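Local coordinates for endo-1,4-beta-Xylanase (Pseudoalteromonas haloplanktis, PDB 1XWQ), which hydrolyses internal beta-1,4 linkages of xylan and, as a family 8 glycoside hydrolase, may also act on related beta-1,4-glucans, at residues H204-Y209 against G290-L295; W249-F254 against Q276-D281. The protein carries 1 engineered substitution. All coordinates share one frame; numbering follows the deposited sequence.

Contact 1: residues H204-Y209 against G290-L295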
# COMPACT_ATOMS: atom_id res chain seq x y z
N HIS A 204 -6.74 -2.58 3.87
CA HIS A 204 -7.30 -3.87 3.47
C HIS A 204 -6.75 -4.36 2.14
O HIS A 204 -7.03 -3.78 1.09
CB HIS A 204 -8.82 -3.79 3.46
CG HIS A 204 -9.42 -3.76 4.82
ND1 HIS A 204 -10.02 -4.86 5.39
CD2 HIS A 204 -9.48 -2.77 5.75
CE1 HIS A 204 -10.45 -4.55 6.60
NE2 HIS A 204 -10.13 -3.29 6.85
N ILE A 205 -5.96 -5.43 2.18
CA ILE A 205 -5.45 -6.09 0.98
C ILE A 205 -5.72 -7.58 1.12
O ILE A 205 -4.85 -8.34 1.56
CB ILE A 205 -3.92 -5.82 0.76
CG1 ILE A 205 -3.58 -4.33 0.93
CG2 ILE A 205 -3.48 -6.32 -0.62
CD1 ILE A 205 -2.61 -4.05 2.04
N PRO A 206 -6.94 -8.00 0.79
CA PRO A 206 -7.38 -9.38 1.06
C PRO A 206 -6.43 -10.45 0.51
O PRO A 206 -6.23 -11.45 1.20
CB PRO A 206 -8.74 -9.44 0.38
CG PRO A 206 -9.23 -8.02 0.48
CD PRO A 206 -8.00 -7.20 0.15
N ALA A 207 -5.86 -10.23 -0.68
CA ALA A 207 -4.96 -11.21 -1.28
C ALA A 207 -3.72 -11.49 -0.42
O ALA A 207 -3.23 -12.62 -0.40
CB ALA A 207 -4.55 -10.77 -2.69
N PHE A 208 -3.23 -10.47 0.28
CA PHE A 208 -2.10 -10.65 1.19
C PHE A 208 -2.42 -11.68 2.27
O PHE A 208 -1.56 -12.47 2.67
CB PHE A 208 -1.71 -9.33 1.88
CG PHE A 208 -0.88 -8.40 1.03
CD1 PHE A 208 -0.69 -8.63 -0.34
CD2 PHE A 208 -0.30 -7.26 1.60
CE1 PHE A 208 0.07 -7.75 -1.12
CE2 PHE A 208 0.46 -6.37 0.83
CZ PHE A 208 0.64 -6.61 -0.53
N TYR A 209 -3.66 -11.66 2.76
CA TYR A 209 -4.05 -12.55 3.85
C TYR A 209 -4.15 -13.99 3.37
O TYR A 209 -3.76 -14.91 4.09
CB TYR A 209 -5.35 -12.10 4.52
CG TYR A 209 -5.40 -10.61 4.82
CD1 TYR A 209 -4.38 -9.97 5.52
CD2 TYR A 209 -6.48 -9.85 4.39
CE1 TYR A 209 -4.44 -8.60 5.78
CE2 TYR A 209 -6.56 -8.50 4.65
CZ TYR A 209 -5.55 -7.87 5.34
OH TYR A 209 -5.67 -6.52 5.57
N GLY A 290 -7.94 -3.53 -7.25
CA GLY A 290 -7.32 -3.99 -8.49
C GLY A 290 -6.29 -5.07 -8.22
O GLY A 290 -6.22 -6.07 -8.94
N LEU A 291 -5.50 -4.88 -7.16
CA LEU A 291 -4.52 -5.89 -6.74
C LEU A 291 -5.22 -7.22 -6.45
O LEU A 291 -4.83 -8.28 -6.96
CB LEU A 291 -3.75 -5.39 -5.50
CG LEU A 291 -2.55 -6.20 -4.95
CD1 LEU A 291 -1.80 -5.35 -3.93
CD2 LEU A 291 -2.96 -7.53 -4.32
N ASP A 292 -6.27 -7.16 -5.63
CA ASP A 292 -6.99 -8.37 -5.24
C ASP A 292 -7.64 -9.07 -6.43
O ASP A 292 -7.60 -10.30 -6.53
CB ASP A 292 -8.04 -8.04 -4.19
CG ASP A 292 -8.56 -9.27 -3.49
OD1 ASP A 292 -9.76 -9.58 -3.62
OD2 ASP A 292 -7.82 -10.00 -2.81
N ALA A 293 -8.23 -8.28 -7.33
CA ALA A 293 -8.88 -8.83 -8.51
C ALA A 293 -7.86 -9.55 -9.38
O ALA A 293 -8.10 -10.67 -9.85
CB ALA A 293 -9.55 -7.73 -9.31
N HIS A 294 -6.71 -8.91 -9.58
CA HIS A 294 -5.63 -9.50 -10.37
C HIS A 294 -5.11 -10.80 -9.75
O HIS A 294 -5.02 -11.83 -10.43
CB HIS A 294 -4.49 -8.48 -10.56
CG HIS A 294 -3.41 -8.94 -11.49
ND1 HIS A 294 -2.11 -8.47 -11.42
CD2 HIS A 294 -3.43 -9.83 -12.51
CE1 HIS A 294 -1.38 -9.05 -12.35
NE2 HIS A 294 -2.16 -9.88 -13.03
N LEU A 295 -4.79 -10.75 -8.45
CA LEU A 295 -4.12 -11.85 -7.77
C LEU A 295 -5.05 -13.00 -7.38
O LEU A 295 -4.67 -14.16 -7.48
CB LEU A 295 -3.37 -11.32 -6.54
CG LEU A 295 -1.93 -10.83 -6.77
CD1 LEU A 295 -1.00 -12.03 -7.04
CD2 LEU A 295 -1.82 -9.80 -7.90
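L291 and D292 of helix 283-296 lean against I205, P206 and A207, where the chain enters helix 206-215, and the two halves of the contact show how an apolar patch and a buried carboxylate can share one helix junction. On the apolar half, the forked end of L291 reaches across obliquely: its CD1 lies 3.8 Å from CG2 of I205, and its CD2 sits 4.0 Å from CB of A207. I205 directs CG2 opposite its own backbone N, which lays that methyl 3.6 Å above the centre of the F208 ring; the same methyl touches L291 at roughly a right angle to the ring direction. F208 in turn stacks on F151 of helix 143-160. The polar half is as close. D292 OD2 comes within 3.4 Å of P206 CB and lies 2.9 Å from the backbone N of A207, although the angle is too poor for a hydrogen bond. The same oxygen forms a salt bridge with R233 of helix 219-243, while OD1 takes a hydrogen bond from NE2 of H302. An alanine in place of D292 would probably deprive R233 of this carboxylate and H302 of this acceptor. Packing is thinner toward L295, which meets the other segment by its CB alone, 4.1 Å from CB of A207. Even this side is not open to solvent, since Y17 and F399 touch L295. The start of one helix packed against a neighbour, which is itself tied to a third by the D292-R233 bridge, fits the (alpha/alpha)6 barrel of family 8 enzymes.

Contact 2: residues W249-F254 against Q276-D281. With XYP (beta-D-xylopyranose), chain B; XYP (beta-D-xylopyranose), chain C.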
# COMPACT_ATOMS: atom_id res chain seq x y z
N TRP A 249 -21.08 9.26 -3.00
CA TRP A 249 -20.88 9.33 -4.44
C TRP A 249 -19.70 8.50 -4.95
O TRP A 249 -18.89 8.97 -5.73
CB TRP A 249 -20.87 10.79 -4.94
CG TRP A 249 -22.22 11.42 -4.78
CD1 TRP A 249 -22.57 12.42 -3.90
CD2 TRP A 249 -23.42 11.07 -5.49
NE1 TRP A 249 -23.91 12.71 -4.03
CE2 TRP A 249 -24.45 11.90 -5.00
CE3 TRP A 249 -23.72 10.14 -6.49
CZ2 TRP A 249 -25.76 11.84 -5.48
CZ3 TRP A 249 -25.03 10.07 -6.97
CH2 TRP A 249 -26.03 10.91 -6.46
N ASN A 250 -19.62 7.26 -4.45
CA ASN A 250 -18.84 6.16 -5.06
C ASN A 250 -17.33 6.16 -4.82
O ASN A 250 -16.61 5.38 -5.44
CB ASN A 250 -19.16 6.02 -6.56
CG ASN A 250 -20.65 5.99 -6.84
OD1 ASN A 250 -21.38 5.18 -6.27
ND2 ASN A 250 -21.11 6.89 -7.69
N LEU A 251 -16.86 7.03 -3.93
CA LEU A 251 -15.47 7.05 -3.51
C LEU A 251 -15.34 6.53 -2.08
O LEU A 251 -16.13 6.93 -1.20
CB LEU A 251 -14.88 8.46 -3.60
CG LEU A 251 -14.59 9.03 -5.00
CD1 LEU A 251 -13.96 10.41 -4.89
CD2 LEU A 251 -13.69 8.09 -5.81
N PRO A 252 -14.37 5.64 -1.84
CA PRO A 252 -14.16 5.08 -0.50
C PRO A 252 -13.55 6.17 0.38
O PRO A 252 -13.08 7.19 -0.15
CB PRO A 252 -13.16 3.95 -0.75
CG PRO A 252 -12.38 4.41 -1.97
CD PRO A 252 -13.40 5.13 -2.82
N THR A 253 -13.57 5.97 1.70
CA THR A 253 -13.15 7.01 2.62
C THR A 253 -11.94 6.62 3.47
O THR A 253 -11.54 5.46 3.53
CB THR A 253 -14.32 7.46 3.53
OG1 THR A 253 -14.66 6.41 4.43
CG2 THR A 253 -15.61 7.69 2.72
N PHE A 254 -11.38 7.63 4.13
CA PHE A 254 -10.25 7.53 5.04
C PHE A 254 -10.50 6.49 6.14
O PHE A 254 -9.71 5.56 6.31
CB PHE A 254 -9.99 8.93 5.64
CG PHE A 254 -9.00 8.97 6.78
CD1 PHE A 254 -7.91 8.09 6.84
CD2 PHE A 254 -9.15 9.92 7.79
CE1 PHE A 254 -6.99 8.15 7.91
CE2 PHE A 254 -8.25 9.99 8.86
CZ PHE A 254 -7.17 9.10 8.92
N GLN A 276 -14.76 10.78 6.67
CA GLN A 276 -15.52 10.52 5.44
C GLN A 276 -14.83 11.07 4.18
O GLN A 276 -15.37 10.97 3.08
CB GLN A 276 -16.96 11.03 5.56
CG GLN A 276 -17.14 12.52 5.23
CD GLN A 276 -16.79 13.44 6.39
OE1 GLN A 276 -16.38 12.98 7.46
NE2 GLN A 276 -16.94 14.74 6.18
N TRP A 277 -13.66 11.68 4.36
CA TRP A 277 -12.90 12.20 3.22
C TRP A 277 -12.31 11.08 2.39
O TRP A 277 -11.75 10.12 2.93
CB TRP A 277 -11.77 13.12 3.70
CG TRP A 277 -12.18 14.54 3.98
CD1 TRP A 277 -13.44 15.00 4.22
CD2 TRP A 277 -11.31 15.67 4.06
NE1 TRP A 277 -13.41 16.36 4.44
CE2 TRP A 277 -12.12 16.80 4.35
CE3 TRP A 277 -9.93 15.86 3.93
CZ2 TRP A 277 -11.59 18.09 4.50
CZ3 TRP A 277 -9.40 17.15 4.07
CH2 TRP A 277 -10.24 18.24 4.35
N TYR A 278 -12.48 11.19 1.07
CA TYR A 278 -11.64 10.48 0.12
C TYR A 278 -10.41 11.38 0.06
O TYR A 278 -10.45 12.46 -0.52
CB TYR A 278 -12.31 10.33 -1.25
CG TYR A 278 -11.38 9.92 -2.39
CD1 TYR A 278 -11.13 8.57 -2.67
CD2 TYR A 278 -10.75 10.89 -3.18
CE1 TYR A 278 -10.26 8.20 -3.73
CE2 TYR A 278 -9.89 10.53 -4.22
CZ TYR A 278 -9.65 9.19 -4.49
OH TYR A 278 -8.80 8.86 -5.52
N GLU A 279 -9.35 10.95 0.73
CA GLU A 279 -8.11 11.70 0.78
C GLU A 279 -6.94 10.77 0.48
O GLU A 279 -7.11 9.75 -0.19
CB GLU A 279 -7.95 12.40 2.15
CG GLU A 279 -8.30 11.55 3.37
CD GLU A 279 -7.55 10.23 3.40
OE1 GLU A 279 -6.45 10.17 4.00
OE2 GLU A 279 -8.05 9.25 2.81
N PHE A 280 -5.76 11.11 1.00
CA PHE A 280 -4.51 10.43 0.65
C PHE A 280 -4.49 8.92 0.92
O PHE A 280 -4.06 8.16 0.06
CB PHE A 280 -3.33 11.17 1.30
CG PHE A 280 -3.40 12.66 1.12
CD1 PHE A 280 -3.93 13.48 2.12
CD2 PHE A 280 -3.00 13.24 -0.08
CE1 PHE A 280 -4.03 14.86 1.93
CE2 PHE A 280 -3.10 14.63 -0.28
CZ PHE A 280 -3.61 15.43 0.73
N ASP A 281 -4.95 8.49 2.10
CA ASP A 281 -5.10 7.06 2.38
C ASP A 281 -6.08 6.42 1.38
O ASP A 281 -5.77 5.41 0.76
CB ASP A 281 -5.65 6.84 3.79
CG ASP A 281 -4.58 6.89 4.87
OD1 ASP A 281 -3.55 7.59 4.70
OD2 ASP A 281 -4.71 6.26 5.94
C1 XYP B . 0.57 11.18 3.07
C2 XYP B . 1.55 10.42 3.93
C3 XYP B . 1.16 8.95 4.09
C4 XYP B . -0.33 8.79 4.42
C5 XYP B . -1.15 9.64 3.46
O2 XYP B . 2.83 10.50 3.35
O3 XYP B . 1.98 8.40 5.09
O4 XYP B . -0.73 7.44 4.32
O5 XYP B . -0.71 10.99 3.51
C1 XYP C . 0.58 15.60 0.33
C2 XYP C . -0.10 15.79 1.67
C3 XYP C . 0.42 14.81 2.71
C4 XYP C . 0.37 13.39 2.17
C5 XYP C . 1.08 13.34 0.82
O2 XYP C . 0.11 17.10 2.15
O3 XYP C . -0.34 14.92 3.90
O4 XYP C . 1.00 12.56 3.12
O5 XYP C . 0.54 14.30 -0.08
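F254 and W277 join an irregular segment to short strand 277-278 in a buried contact beside the sugar-binding cleft, by one backbone hydrogen bond and aromatic packing. F254 N donates to W277 O over 2.8 Å at 146°. On one side of this link, L251 sends CD1 over a face of the Y278 ring, 3.8 Å from its centroid, in a CH-pi contact. P252 O meets the edge of the same ring in its plane, 3.5 Å from CD1 of Y278, and has no hydrogen-bonding partner although buried. On the other side, two acids border F254. E279, its chain bent back at chi2 (54°), brings OE2 to 3.4 Å from F254 CB; its OE1 accepts D281 N at 2.9 Å from above the carboxylate plane, and OE2 accepts the N of A282. D281 turns its carboxylate almost perpendicular to the F254 ring, OD2 lying 3.6 Å from CE1 at the ring edge. D281 OD1 accepts O4 of the chain B xylose at 2.8 Å, while F280 offers a ring face to the chain C xylose. This chemistry is consistent with F254 packing and the E279 OE1 bond to D281 N helping to place D281 where OD1 can accept the sugar hydroxyl.

Both contacts are buried, yet they illustrate different uses of burial. Contact 1 lies deeper, its centre about 11 Å from that of the chain, and joins two helices by aliphatic packing beside a carboxylate paired with an arginine, which probably balances its charge. Contact 2, its centre about 15 Å from that of the chain, holds irregular segments and a short strand at the sugar-binding face; part of its polar chemistry is spent on the ligand. The two do not touch: their centres are 19 Å apart and their nearest atoms about 8 Å. They are nevertheless linked, because strand 277-278 precedes helix 283-296 in the chain and helix 219-243 packs against both.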